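Local structure of short chain dehydrogenase (Leptospira borgpetersenii serovar Hardjo-bovis, 6UH2) at residues B[38-43]-B[239-244]; B[79-84]-B[129-134]; B[135-140]-B[192-197]; B[179-184]-B[250-255]; B[216-221]-B[225-230]. The protein binds NAD+ and is probably an oxidoreductase of the short-chain dehydrogenase/reductase family that acts on CH-OH groups. All blocks are in the same frame, centred on the assembly; numbering follows the deposited sequence.

Interaction 1 (B[38-43]-B[239-244]); sequences ESYLSV and FLTSSL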
# COMPACT_ATOMS: atom_id res chain seq x y z
N GLU B 38 -19.67 4.78 0.67
CA GLU B 38 -19.99 5.13 2.05
C GLU B 38 -18.79 5.73 2.77
O GLU B 38 -18.93 6.72 3.49
CB GLU B 38 -20.48 3.88 2.78
CG GLU B 38 -21.32 4.14 4.00
CD GLU B 38 -21.82 2.85 4.63
OE1 GLU B 38 -21.17 2.35 5.57
OE2 GLU B 38 -22.86 2.33 4.16
N SER B 39 -17.59 5.16 2.57
CA SER B 39 -16.40 5.65 3.27
C SER B 39 -16.01 7.05 2.81
O SER B 39 -15.71 7.92 3.64
CB SER B 39 -15.24 4.68 3.07
OG SER B 39 -15.54 3.44 3.68
N TYR B 40 -16.02 7.29 1.50
CA TYR B 40 -15.69 8.63 1.01
C TYR B 40 -16.72 9.65 1.47
O TYR B 40 -16.36 10.77 1.85
CB TYR B 40 -15.59 8.63 -0.51
CG TYR B 40 -14.22 8.27 -1.02
CD1 TYR B 40 -13.13 9.11 -0.82
CD2 TYR B 40 -14.01 7.09 -1.72
CE1 TYR B 40 -11.86 8.78 -1.30
CE2 TYR B 40 -12.75 6.75 -2.20
CZ TYR B 40 -11.69 7.60 -2.00
OH TYR B 40 -10.44 7.26 -2.49
N LEU B 41 -18.01 9.30 1.47
CA LEU B 41 -19.00 10.24 1.98
C LEU B 41 -18.78 10.56 3.45
O LEU B 41 -19.01 11.69 3.89
CB LEU B 41 -20.41 9.68 1.77
CG LEU B 41 -20.91 9.60 0.33
CD1 LEU B 41 -22.21 8.81 0.29
CD2 LEU B 41 -21.07 11.00 -0.27
N SER B 42 -18.30 9.59 4.23
CA SER B 42 -18.14 9.84 5.66
C SER B 42 -16.96 10.76 5.96
O SER B 42 -16.93 11.37 7.04
CB SER B 42 -17.99 8.52 6.42
OG SER B 42 -16.67 8.02 6.27
N VAL B 43 -16.01 10.91 5.04
CA VAL B 43 -14.90 11.85 5.21
C VAL B 43 -15.14 13.10 4.36
O VAL B 43 -14.20 13.76 3.93
CB VAL B 43 -13.54 11.20 4.88
CG1 VAL B 43 -13.25 10.09 5.91
CG2 VAL B 43 -13.52 10.63 3.46
N PHE B 239 -5.17 5.51 1.33
CA PHE B 239 -3.73 5.74 1.21
C PHE B 239 -3.35 6.16 -0.21
O PHE B 239 -2.67 7.18 -0.41
CB PHE B 239 -2.96 4.49 1.62
CG PHE B 239 -1.48 4.57 1.37
CD1 PHE B 239 -0.71 5.49 2.05
CD2 PHE B 239 -0.87 3.72 0.45
CE1 PHE B 239 0.67 5.58 1.83
CE2 PHE B 239 0.51 3.80 0.22
CZ PHE B 239 1.27 4.73 0.91
N LEU B 240 -3.80 5.40 -1.20
CA LEU B 240 -3.37 5.64 -2.58
C LEU B 240 -4.09 6.80 -3.25
O LEU B 240 -3.72 7.19 -4.36
CB LEU B 240 -3.56 4.37 -3.43
CG LEU B 240 -2.68 3.16 -3.05
CD1 LEU B 240 -3.07 1.89 -3.83
CD2 LEU B 240 -1.21 3.50 -3.33
N THR B 241 -5.11 7.37 -2.62
CA THR B 241 -5.79 8.52 -3.22
C THR B 241 -5.62 9.79 -2.39
O THR B 241 -6.36 10.75 -2.60
CB THR B 241 -7.27 8.23 -3.45
OG1 THR B 241 -7.91 7.91 -2.19
CG2 THR B 241 -7.44 7.08 -4.46
N SER B 242 -4.66 9.81 -1.47
CA SER B 242 -4.42 10.94 -0.59
C SER B 242 -2.95 11.37 -0.66
O SER B 242 -2.10 10.69 -1.25
CB SER B 242 -4.77 10.59 0.86
OG SER B 242 -3.84 9.65 1.35
N SER B 243 -2.64 12.49 -0.02
CA SER B 243 -1.27 12.99 0.02
C SER B 243 -0.32 12.09 0.80
O SER B 243 0.90 12.32 0.76
CB SER B 243 -1.25 14.40 0.62
OG SER B 243 -1.73 14.36 1.95
N LEU B 244 -0.83 11.08 1.52
CA LEU B 244 0.06 10.13 2.18
C LEU B 244 0.87 9.31 1.18
O LEU B 244 1.86 8.69 1.57
CB LEU B 244 -0.75 9.20 3.08
CG LEU B 244 -1.15 9.66 4.49
CD1 LEU B 244 -1.77 11.05 4.50
CD2 LEU B 244 -2.10 8.65 5.11
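Tyr40 and Thr241 meet between two helices that pack on one side of the Rossmann-fold sheet. Tyr40 lies on helix 31-42, and Thr241 comes just after helix 231-240. The two side chains approach from opposite directions. Their backbones stay well apart, with Tyr40 CA 10.8 Å from Thr241 CA, and the long phenol spans the gap. The Thr241 hydroxyl sits at the edge of the Tyr40 ring, in its plane. Tyr40 OH donates a hydrogen bond to Thr241 OG1. A chi1 of 59° places the Thr241 hydroxyl to reach Tyr40 OH and also to bond to Val237 O, in the last turn of helix 231-240. The buried threonine hydroxyl therefore has two polar partners and passes the link on to the helix backbone. The Tyr40 ring meets Phe18 edge-to-face, and Ile95 of strand 93-96 also touches it. These neighbours hold the ring between the helices and the sheet. Tyr40 OH lies 2.6 Å from Thr241 OG1 and 3.6 Å from Thr241 CG2.

Interaction 2 (B[79-84]-B[129-134]); sequences EIFLSL and SQYTFR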
# COMPACT_ATOMS: atom_id res chain seq x y z
N GLU B 79 -21.02 11.79 -23.28
CA GLU B 79 -22.04 12.75 -22.89
C GLU B 79 -21.99 13.03 -21.39
O GLU B 79 -22.20 14.17 -20.95
CB GLU B 79 -23.42 12.25 -23.31
N ILE B 80 -21.71 12.01 -20.58
CA ILE B 80 -21.58 12.22 -19.14
C ILE B 80 -20.41 13.16 -18.85
O ILE B 80 -20.53 14.08 -18.03
CB ILE B 80 -21.42 10.87 -18.42
CG1 ILE B 80 -22.76 10.15 -18.37
CG2 ILE B 80 -20.88 11.06 -17.00
CD1 ILE B 80 -22.63 8.73 -17.90
N PHE B 81 -19.27 12.96 -19.52
CA PHE B 81 -18.12 13.80 -19.22
C PHE B 81 -18.34 15.23 -19.68
O PHE B 81 -17.85 16.17 -19.03
CB PHE B 81 -16.85 13.20 -19.82
CG PHE B 81 -16.12 12.36 -18.83
CD1 PHE B 81 -16.61 11.12 -18.48
CD2 PHE B 81 -15.00 12.85 -18.19
CE1 PHE B 81 -15.97 10.35 -17.54
CE2 PHE B 81 -14.36 12.09 -17.23
CZ PHE B 81 -14.84 10.84 -16.90
N LEU B 82 -19.10 15.44 -20.75
CA LEU B 82 -19.47 16.79 -21.14
C LEU B 82 -20.33 17.44 -20.05
O LEU B 82 -20.11 18.60 -19.68
CB LEU B 82 -20.22 16.76 -22.46
CG LEU B 82 -20.83 18.08 -22.93
CD1 LEU B 82 -19.73 19.11 -23.07
CD2 LEU B 82 -21.57 17.89 -24.24
N SER B 83 -21.30 16.69 -19.53
CA SER B 83 -22.16 17.22 -18.47
C SER B 83 -21.37 17.51 -17.20
O SER B 83 -21.63 18.51 -16.52
CB SER B 83 -23.29 16.24 -18.21
OG SER B 83 -24.06 16.64 -17.10
N LEU B 84 -20.41 16.64 -16.85
CA LEU B 84 -19.60 16.88 -15.66
C LEU B 84 -18.80 18.16 -15.79
O LEU B 84 -18.71 18.95 -14.84
CB LEU B 84 -18.65 15.70 -15.41
CG LEU B 84 -19.30 14.37 -15.02
CD1 LEU B 84 -18.26 13.28 -14.89
CD2 LEU B 84 -20.07 14.52 -13.72
N SER B 129 -10.42 6.03 -18.02
CA SER B 129 -9.10 6.63 -17.84
C SER B 129 -8.80 7.62 -18.96
O SER B 129 -8.21 8.68 -18.72
CB SER B 129 -8.02 5.55 -17.78
OG SER B 129 -8.19 4.73 -16.63
N GLN B 130 -9.26 7.32 -20.17
CA GLN B 130 -8.95 8.18 -21.31
C GLN B 130 -9.71 9.50 -21.25
O GLN B 130 -9.13 10.58 -21.46
CB GLN B 130 -9.25 7.45 -22.63
CG GLN B 130 -8.90 8.30 -23.87
CD GLN B 130 -9.38 7.67 -25.17
OE1 GLN B 130 -10.58 7.44 -25.35
NE2 GLN B 130 -8.45 7.38 -26.07
N TYR B 131 -11.02 9.45 -20.96
CA TYR B 131 -11.77 10.69 -20.82
C TYR B 131 -11.28 11.51 -19.64
O TYR B 131 -11.21 12.74 -19.71
CB TYR B 131 -13.27 10.40 -20.69
CG TYR B 131 -13.88 10.26 -22.06
CD1 TYR B 131 -14.35 11.37 -22.75
CD2 TYR B 131 -13.92 9.03 -22.68
CE1 TYR B 131 -14.87 11.24 -24.04
CE2 TYR B 131 -14.43 8.89 -23.96
CZ TYR B 131 -14.90 9.99 -24.63
OH TYR B 131 -15.40 9.82 -25.91
N THR B 132 -10.92 10.84 -18.55
CA THR B 132 -10.46 11.55 -17.36
C THR B 132 -9.09 12.18 -17.58
O THR B 132 -8.86 13.34 -17.23
CB THR B 132 -10.45 10.59 -16.17
OG1 THR B 132 -11.79 10.11 -15.95
CG2 THR B 132 -10.00 11.29 -14.93
N PHE B 133 -8.16 11.42 -18.18
CA PHE B 133 -6.85 11.96 -18.53
C PHE B 133 -6.95 13.19 -19.43
O PHE B 133 -6.32 14.21 -19.16
CB PHE B 133 -6.00 10.88 -19.21
CG PHE B 133 -4.67 11.39 -19.70
CD1 PHE B 133 -3.62 11.58 -18.81
CD2 PHE B 133 -4.47 11.69 -21.04
CE1 PHE B 133 -2.39 12.05 -19.26
CE2 PHE B 133 -3.25 12.15 -21.49
CZ PHE B 133 -2.21 12.33 -20.60
N ARG B 134 -7.74 13.09 -20.50
CA ARG B 134 -7.87 14.22 -21.42
C ARG B 134 -8.42 15.46 -20.72
O ARG B 134 -7.95 16.58 -20.95
CB ARG B 134 -8.75 13.82 -22.61
CG ARG B 134 -8.07 12.85 -23.57
CD ARG B 134 -8.99 12.42 -24.73
NE ARG B 134 -9.56 13.56 -25.43
CZ ARG B 134 -9.02 14.14 -26.50
NH1 ARG B 134 -7.89 13.68 -27.01
NH2 ARG B 134 -9.63 15.18 -27.06
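Phe81 of helix 74-86 packs against Tyr131 and Thr132 of helix 111-139, two neighbouring helices on one side of the Rossmann-fold sheet. Tyr131 CB lies over the centre of the Phe81 ring. This is a CH-pi contact, 3.8 Å from Tyr131 CB to the ring centroid and 6° off the normal. Phe81 has an unusual chi1 of -94°, away from the common staggered values, and this turns its face to the methylene. The Tyr131 ring itself leads away. Its CG is anti to the carbonyl carbon, and its OH bonds to Arg74 NH1. The two rings meet obliquely, with planes at 43°. Thr132 stands at the edge of the Phe81 ring, with OG1 3.3 Å from Phe81 CZ. Thr132 also touches Leu94 of strand 93-96. The contact between the helices is thus mainly apolar. The Thr132 oxygen meets the ring edge, but its hydrogen bond goes to Leu128 O in its own helix, and the tyrosine hydroxyl likewise finds its partner outside the contact.

Interaction 3 (B[135-140]-B[192-197]); sequences LWKEKG and APYGIR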
# COMPACT_ATOMS: atom_id res chain seq x y z
N LEU B 135 -9.42 15.27 -19.84
CA LEU B 135 -10.01 16.42 -19.16
C LEU B 135 -9.03 17.04 -18.16
O LEU B 135 -8.90 18.27 -18.10
CB LEU B 135 -11.30 15.99 -18.46
CG LEU B 135 -12.06 17.03 -17.62
CD1 LEU B 135 -12.62 18.18 -18.47
CD2 LEU B 135 -13.17 16.34 -16.82
N TRP B 136 -8.35 16.21 -17.37
CA TRP B 136 -7.39 16.72 -16.40
C TRP B 136 -6.23 17.44 -17.08
O TRP B 136 -5.82 18.53 -16.66
CB TRP B 136 -6.84 15.58 -15.55
CG TRP B 136 -7.80 15.06 -14.55
CD1 TRP B 136 -8.97 15.64 -14.15
CD2 TRP B 136 -7.68 13.84 -13.82
NE1 TRP B 136 -9.59 14.85 -13.21
CE2 TRP B 136 -8.81 13.75 -12.98
CE3 TRP B 136 -6.72 12.83 -13.79
CZ2 TRP B 136 -9.01 12.67 -12.11
CZ3 TRP B 136 -6.92 11.75 -12.93
CH2 TRP B 136 -8.06 11.68 -12.11
N LYS B 137 -5.69 16.84 -18.14
CA LYS B 137 -4.61 17.46 -18.89
C LYS B 137 -5.02 18.83 -19.41
O LYS B 137 -4.23 19.78 -19.42
CB LYS B 137 -4.19 16.53 -20.04
CG LYS B 137 -3.10 17.07 -20.97
CD LYS B 137 -2.87 16.07 -22.09
CE LYS B 137 -1.97 16.64 -23.18
NZ LYS B 137 -1.92 15.73 -24.35
N GLU B 138 -6.28 18.96 -19.83
CA GLU B 138 -6.75 20.22 -20.39
C GLU B 138 -6.95 21.27 -19.30
O GLU B 138 -6.68 22.45 -19.51
CB GLU B 138 -8.05 19.97 -21.16
CG GLU B 138 -8.65 21.21 -21.77
CD GLU B 138 -10.06 20.96 -22.25
OE1 GLU B 138 -10.23 20.13 -23.17
OE2 GLU B 138 -10.99 21.56 -21.68
N LYS B 139 -7.44 20.85 -18.13
CA LYS B 139 -7.68 21.76 -17.02
C LYS B 139 -6.46 21.96 -16.13
O LYS B 139 -6.52 22.79 -15.21
CB LYS B 139 -8.85 21.25 -16.16
CG LYS B 139 -10.18 21.12 -16.90
CD LYS B 139 -10.81 22.49 -17.14
CE LYS B 139 -12.12 22.37 -17.90
NZ LYS B 139 -12.86 23.66 -17.96
N GLY B 140 -5.38 21.22 -16.36
CA GLY B 140 -4.24 21.26 -15.47
C GLY B 140 -4.50 20.70 -14.09
O GLY B 140 -3.90 21.16 -13.11
N ALA B 192 2.48 10.76 -15.76
CA ALA B 192 3.31 11.43 -14.76
C ALA B 192 3.74 12.84 -15.14
O ALA B 192 3.74 13.70 -14.24
CB ALA B 192 4.54 10.57 -14.46
N PRO B 193 4.12 13.16 -16.39
CA PRO B 193 4.53 14.55 -16.70
C PRO B 193 3.45 15.57 -16.42
O PRO B 193 3.77 16.76 -16.27
CB PRO B 193 4.87 14.49 -18.19
CG PRO B 193 5.20 13.08 -18.47
CD PRO B 193 4.35 12.26 -17.53
N TYR B 194 2.19 15.15 -16.36
CA TYR B 194 1.06 16.01 -16.04
C TYR B 194 0.68 15.98 -14.57
O TYR B 194 -0.39 16.48 -14.21
CB TYR B 194 -0.14 15.61 -16.90
CG TYR B 194 0.21 15.58 -18.37
CD1 TYR B 194 0.17 16.74 -19.13
CD2 TYR B 194 0.60 14.39 -18.98
CE1 TYR B 194 0.51 16.73 -20.47
CE2 TYR B 194 0.93 14.37 -20.33
CZ TYR B 194 0.88 15.54 -21.06
OH TYR B 194 1.20 15.52 -22.39
N GLY B 195 1.53 15.40 -13.72
CA GLY B 195 1.25 15.37 -12.29
C GLY B 195 0.14 14.44 -11.87
O GLY B 195 -0.41 14.59 -10.78
N ILE B 196 -0.23 13.49 -12.73
CA ILE B 196 -1.32 12.55 -12.47
C ILE B 196 -0.71 11.24 -11.99
O ILE B 196 0.17 10.69 -12.66
CB ILE B 196 -2.18 12.35 -13.73
CG1 ILE B 196 -2.94 13.63 -14.07
CG2 ILE B 196 -3.15 11.16 -13.59
CD1 ILE B 196 -3.49 13.65 -15.48
N ARG B 197 -1.17 10.74 -10.85
CA ARG B 197 -0.73 9.44 -10.33
C ARG B 197 -1.74 8.36 -10.67
O ARG B 197 -2.95 8.60 -10.71
CB ARG B 197 -0.53 9.49 -8.81
CG ARG B 197 0.52 10.51 -8.36
CD ARG B 197 0.98 10.25 -6.94
NE ARG B 197 0.05 10.75 -5.91
CZ ARG B 197 -0.62 9.97 -5.07
NH1 ARG B 197 -0.47 8.64 -5.11
NH2 ARG B 197 -1.42 10.52 -4.15
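The C-terminal end of helix 111-139 packs against the turn that leads from helix 171-191 into strand 197-203 of the Rossmann fold. Two side-chain pairs make the contact. The buried pair is Trp136 with Ile196. Ile196 CD1 comes to the edge of the indole, near its plane, 3.7 Å from Trp136 CE3. Ile196 CG2 lies 3.9 Å from Trp136 CZ3. Both branches of the isoleucine therefore meet the six-membered ring. Trp136 NE1 bonds to Pro91 O, which fixes the indole at its other end. The second pair is at the surface. Lys137 has CG anti to the backbone N (chi1 177°), and its chain is extended beyond that. It runs across one face of the Tyr194 ring. Lys137 CD makes a CH-pi contact there, 4.2 Å from the ring centroid and 27° off the normal. Phe133, one turn earlier in the helix, meets Tyr194 edge-to-face. At the outer end of the lysine, CE lies 3.5 Å from Tyr194 OH.

Interaction 4 (B[179-184]-B[250-255]); sequences GIIHFT and GQNLLI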
# COMPACT_ATOMS: atom_id res chain seq x y z
N GLY B 179 -4.06 -7.44 -17.32
CA GLY B 179 -4.00 -6.30 -18.23
C GLY B 179 -4.22 -4.98 -17.52
O GLY B 179 -3.62 -3.96 -17.89
N ILE B 180 -5.10 -4.96 -16.51
CA ILE B 180 -5.36 -3.73 -15.75
C ILE B 180 -4.16 -3.38 -14.88
O ILE B 180 -3.80 -2.21 -14.73
CB ILE B 180 -6.64 -3.90 -14.90
CG1 ILE B 180 -7.88 -3.85 -15.80
CG2 ILE B 180 -6.74 -2.82 -13.79
CD1 ILE B 180 -9.10 -4.49 -15.16
N ILE B 181 -3.56 -4.39 -14.25
CA ILE B 181 -2.35 -4.15 -13.47
C ILE B 181 -1.26 -3.54 -14.35
O ILE B 181 -0.57 -2.60 -13.94
CB ILE B 181 -1.90 -5.45 -12.79
CG1 ILE B 181 -2.90 -5.84 -11.69
CG2 ILE B 181 -0.50 -5.30 -12.20
CD1 ILE B 181 -2.70 -7.26 -11.16
N HIS B 182 -1.12 -4.03 -15.58
CA HIS B 182 -0.04 -3.51 -16.41
C HIS B 182 -0.43 -2.17 -17.03
O HIS B 182 0.44 -1.31 -17.23
CB HIS B 182 0.36 -4.52 -17.50
CG HIS B 182 1.76 -4.36 -17.98
ND1 HIS B 182 2.84 -4.31 -17.12
CD2 HIS B 182 2.27 -4.24 -19.23
CE1 HIS B 182 3.95 -4.15 -17.82
NE2 HIS B 182 3.64 -4.11 -19.10
N PHE B 183 -1.72 -1.97 -17.30
CA PHE B 183 -2.21 -0.66 -17.73
C PHE B 183 -1.92 0.41 -16.68
O PHE B 183 -1.61 1.56 -17.01
CB PHE B 183 -3.71 -0.73 -18.02
CG PHE B 183 -4.32 0.59 -18.41
CD1 PHE B 183 -3.98 1.19 -19.62
CD2 PHE B 183 -5.22 1.23 -17.58
CE1 PHE B 183 -4.53 2.42 -19.99
CE2 PHE B 183 -5.79 2.45 -17.95
CZ PHE B 183 -5.45 3.04 -19.15
N THR B 184 -2.04 0.04 -15.41
CA THR B 184 -1.73 0.95 -14.32
C THR B 184 -0.30 1.46 -14.42
O THR B 184 -0.04 2.66 -14.28
CB THR B 184 -1.95 0.24 -12.99
OG1 THR B 184 -3.32 -0.16 -12.89
CG2 THR B 184 -1.58 1.13 -11.83
N GLY B 250 2.19 3.98 -10.15
CA GLY B 250 2.47 2.77 -10.91
C GLY B 250 2.43 1.48 -10.11
O GLY B 250 2.81 0.43 -10.65
N GLN B 251 1.95 1.51 -8.87
CA GLN B 251 2.06 0.36 -7.99
C GLN B 251 0.75 -0.43 -7.94
O GLN B 251 -0.33 0.13 -8.10
CB GLN B 251 2.45 0.81 -6.58
CG GLN B 251 3.74 1.64 -6.57
CD GLN B 251 4.89 0.97 -7.30
OE1 GLN B 251 5.26 -0.15 -6.98
NE2 GLN B 251 5.46 1.66 -8.29
N ASN B 252 0.88 -1.75 -7.75
CA ASN B 252 -0.24 -2.65 -7.47
C ASN B 252 -0.13 -3.08 -6.01
O ASN B 252 0.87 -3.67 -5.61
CB ASN B 252 -0.18 -3.88 -8.39
CG ASN B 252 -1.37 -4.81 -8.21
OD1 ASN B 252 -2.46 -4.36 -7.85
ND2 ASN B 252 -1.17 -6.10 -8.44
N LEU B 253 -1.15 -2.77 -5.20
CA LEU B 253 -1.15 -3.09 -3.78
C LEU B 253 -2.09 -4.27 -3.53
O LEU B 253 -3.31 -4.16 -3.70
CB LEU B 253 -1.56 -1.87 -2.95
CG LEU B 253 -1.80 -2.12 -1.45
CD1 LEU B 253 -0.53 -2.67 -0.79
CD2 LEU B 253 -2.25 -0.82 -0.76
N LEU B 254 -1.51 -5.41 -3.14
CA LEU B 254 -2.31 -6.60 -2.83
C LEU B 254 -2.79 -6.53 -1.39
O LEU B 254 -1.99 -6.35 -0.46
CB LEU B 254 -1.49 -7.87 -3.04
CG LEU B 254 -1.32 -8.29 -4.50
CD1 LEU B 254 0.02 -8.96 -4.73
CD2 LEU B 254 -2.47 -9.21 -4.90
N ILE B 255 -4.11 -6.65 -1.22
CA ILE B 255 -4.75 -6.61 0.09
C ILE B 255 -5.50 -7.93 0.19
O ILE B 255 -6.65 -8.04 -0.21
CB ILE B 255 -5.68 -5.41 0.25
CG1 ILE B 255 -4.89 -4.11 -0.02
CG2 ILE B 255 -6.28 -5.38 1.67
CD1 ILE B 255 -5.73 -2.84 -0.02
O HOH W 1 0.60 -2.02 -11.27
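Ile181 lies over one face of the Asn252 carboxamide, the flat group of this contact. Ile181 CG1 stands above the amide plane near the carbon, 3.9 Å from Asn252 CG. Ile181 CD1 is above the same face but displaced beyond the nitrogen, 3.3 Å from Asn252 ND2. The pair joins helix 171-191 to strand 252-255, the last strand of the parallel Rossmann-fold sheet within this chain. A chi1 of -176° swings the amide of Asn252 toward the helix, under Ile181. Its polar end is held by Ser202 of the adjacent strand, whose OG bonds to Asn252 OD1. Cys200 and Val154 also touch Asn252. One turn further along the helix, Thr184 faces the residues just before the strand, Gly250 and Gln251. Its methyl CG2 lies 4.1 Å from Gln251 O, and Thr184 O is 4.2 Å from Gly250 CA. Thr184 OG1 bonds back to Ile180 O and also to Asn147 ND2. Ile180 O accepts from both Thr184 N and Thr184 OG1, which reach it from opposite faces of its plane. Lys177, a residue of the NAD+ site, is one turn back from Ile181, so this packing lies beside the cofactor pocket. A water also joins the two segments: it donates to Ile181 O at 3.0 Å and, weakly, to Gly250 O at 3.4 Å.

Interaction 5 (B[216-221]-B[225-230]); sequences QNYIYK and GRMGNP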
# COMPACT_ATOMS: atom_id res chain seq x y z
N GLN B 216 -13.91 -22.59 3.63
CA GLN B 216 -12.90 -23.36 4.35
C GLN B 216 -11.65 -23.56 3.50
O GLN B 216 -10.53 -23.34 3.96
CB GLN B 216 -13.49 -24.71 4.78
N ASN B 217 -11.83 -23.96 2.23
CA ASN B 217 -10.69 -24.13 1.33
C ASN B 217 -9.95 -22.82 1.11
O ASN B 217 -8.71 -22.81 1.01
CB ASN B 217 -11.14 -24.69 -0.02
CG ASN B 217 -11.60 -26.13 0.06
OD1 ASN B 217 -11.20 -26.87 0.96
ND2 ASN B 217 -12.42 -26.55 -0.89
N TYR B 218 -10.68 -21.72 1.01
CA TYR B 218 -10.03 -20.44 0.77
C TYR B 218 -9.22 -20.00 1.99
O TYR B 218 -8.05 -19.60 1.86
CB TYR B 218 -11.06 -19.38 0.40
CG TYR B 218 -10.39 -18.11 -0.06
CD1 TYR B 218 -9.88 -17.20 0.87
CD2 TYR B 218 -10.24 -17.83 -1.41
CE1 TYR B 218 -9.24 -16.04 0.47
CE2 TYR B 218 -9.60 -16.65 -1.83
CZ TYR B 218 -9.10 -15.78 -0.88
OH TYR B 218 -8.46 -14.62 -1.27
N ILE B 219 -9.82 -20.07 3.18
CA ILE B 219 -9.14 -19.68 4.41
C ILE B 219 -7.89 -20.51 4.64
O ILE B 219 -6.91 -20.02 5.21
CB ILE B 219 -10.13 -19.78 5.59
CG1 ILE B 219 -11.18 -18.66 5.48
CG2 ILE B 219 -9.41 -19.74 6.92
CD1 ILE B 219 -12.18 -18.64 6.62
N TYR B 220 -7.88 -21.77 4.18
CA TYR B 220 -6.69 -22.60 4.34
C TYR B 220 -5.50 -22.05 3.56
O TYR B 220 -4.35 -22.21 3.98
CB TYR B 220 -6.99 -24.04 3.92
CG TYR B 220 -5.79 -24.95 4.02
CD1 TYR B 220 -5.45 -25.55 5.23
CD2 TYR B 220 -4.99 -25.21 2.92
CE1 TYR B 220 -4.36 -26.39 5.33
CE2 TYR B 220 -3.89 -26.04 3.01
CZ TYR B 220 -3.58 -26.63 4.22
OH TYR B 220 -2.48 -27.46 4.30
N LYS B 221 -5.75 -21.40 2.42
CA LYS B 221 -4.70 -20.77 1.63
C LYS B 221 -4.35 -19.36 2.09
O LYS B 221 -3.49 -18.73 1.48
CB LYS B 221 -5.10 -20.72 0.15
CG LYS B 221 -5.46 -22.09 -0.45
CD LYS B 221 -6.32 -21.93 -1.70
CE LYS B 221 -5.49 -21.75 -2.96
NZ LYS B 221 -4.90 -23.05 -3.40
N GLY B 225 -5.90 -16.14 7.77
CA GLY B 225 -6.90 -17.05 8.30
C GLY B 225 -8.34 -16.61 8.17
O GLY B 225 -9.18 -17.05 8.97
N ARG B 226 -8.66 -15.79 7.18
CA ARG B 226 -10.03 -15.34 6.98
C ARG B 226 -10.14 -14.75 5.58
O ARG B 226 -9.15 -14.31 5.00
CB ARG B 226 -10.45 -14.30 8.03
CG ARG B 226 -9.69 -12.95 7.97
CD ARG B 226 -10.35 -11.94 8.91
NE ARG B 226 -9.72 -10.62 8.99
CZ ARG B 226 -9.93 -9.61 8.14
NH1 ARG B 226 -10.73 -9.77 7.08
NH2 ARG B 226 -9.33 -8.44 8.34
N MET B 227 -11.36 -14.75 5.04
CA MET B 227 -11.59 -14.03 3.79
C MET B 227 -11.60 -12.53 4.06
O MET B 227 -11.68 -12.07 5.20
CB MET B 227 -12.91 -14.47 3.14
CG MET B 227 -12.97 -15.94 2.71
SD MET B 227 -14.21 -16.20 1.40
CE MET B 227 -13.53 -15.24 0.04
N GLY B 228 -11.55 -11.75 2.98
CA GLY B 228 -11.59 -10.32 3.13
C GLY B 228 -13.01 -9.79 3.29
O GLY B 228 -14.00 -10.46 2.98
N ASN B 229 -13.10 -8.58 3.82
CA ASN B 229 -14.32 -7.80 3.81
C ASN B 229 -14.05 -6.49 3.08
O ASN B 229 -12.90 -6.04 3.03
CB ASN B 229 -14.83 -7.51 5.23
CG ASN B 229 -15.07 -8.76 6.03
OD1 ASN B 229 -14.36 -9.03 7.01
ND2 ASN B 229 -16.07 -9.55 5.63
N PRO B 230 -15.09 -5.87 2.51
CA PRO B 230 -14.86 -4.58 1.83
C PRO B 230 -14.14 -3.56 2.70
O PRO B 230 -13.27 -2.84 2.20
CB PRO B 230 -16.29 -4.14 1.47
CG PRO B 230 -17.04 -5.44 1.31
CD PRO B 230 -16.49 -6.32 2.41
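Helix 212-220 ends and the chain doubles back, bringing Ile219 CA within 5.1 Å of Arg226 CA. Gly225 has positive phi, and the chain from Arg226 to Asn229 is extended. Ile219 packs along this returning backbone. Its CG2 lies 3.4 Å from Gly225 O, and its CG1 lies 3.8 Å from Arg226 CA. Tyr218 and Met227 make the buried part of the contact, and their side chains cross at about a right angle. Met227 bends at chi3 (65°), which carries its methyl over the centre of the Tyr218 ring. Met227 CE is 4.2 Å from the ring centroid and 8° off the normal, a CH-pi contact. Met227 SD sits obliquely, 4.9 Å from the same centroid, so the pair is also a Met-aromatic contact. Nearer the backbone, Met227 CG touches Tyr218 CD1. The ring also stacks with Phe259, and Tyr218 OH accepts from Gly205 N. Arg226 points away from the helix. Its NH1 bonds to Met227 O and forms a salt bridge with Asp232. The Met227 side chain is about 6 Å from the bound NAD. The contact thus lies beside the cofactor site, at the turn between helix 212-220 and helix 231-240. Arg226 O bonds to Tyr247 OH of the second subunit, and Pro230 packs on helix 31-42.

How the interactions relate
All five contacts belong to one Rossmann-type domain built round a parallel sheet. Interactions 2 and 3 share helix 111-139 and lie 13 Å apart between centres. They touch where Phe133 packs on Ile196. Interaction 2 also meets interaction 4, where Ser129 packs on Phe183. Interaction 1 touches interaction 4 through Leu240 and Leu253, and interaction 3 at Arg197. Along the chain, interactions 2, 3 and 5 are nested inside the loop closed by interaction 1, while interactions 1 and 4 cross. Interaction 5 is about 38 Å from interaction 2 between centres, on the opposite side of the chain's centre. Interactions 1, 3, 4 and 5 touch the second subunit, so the packing continues into the dimer.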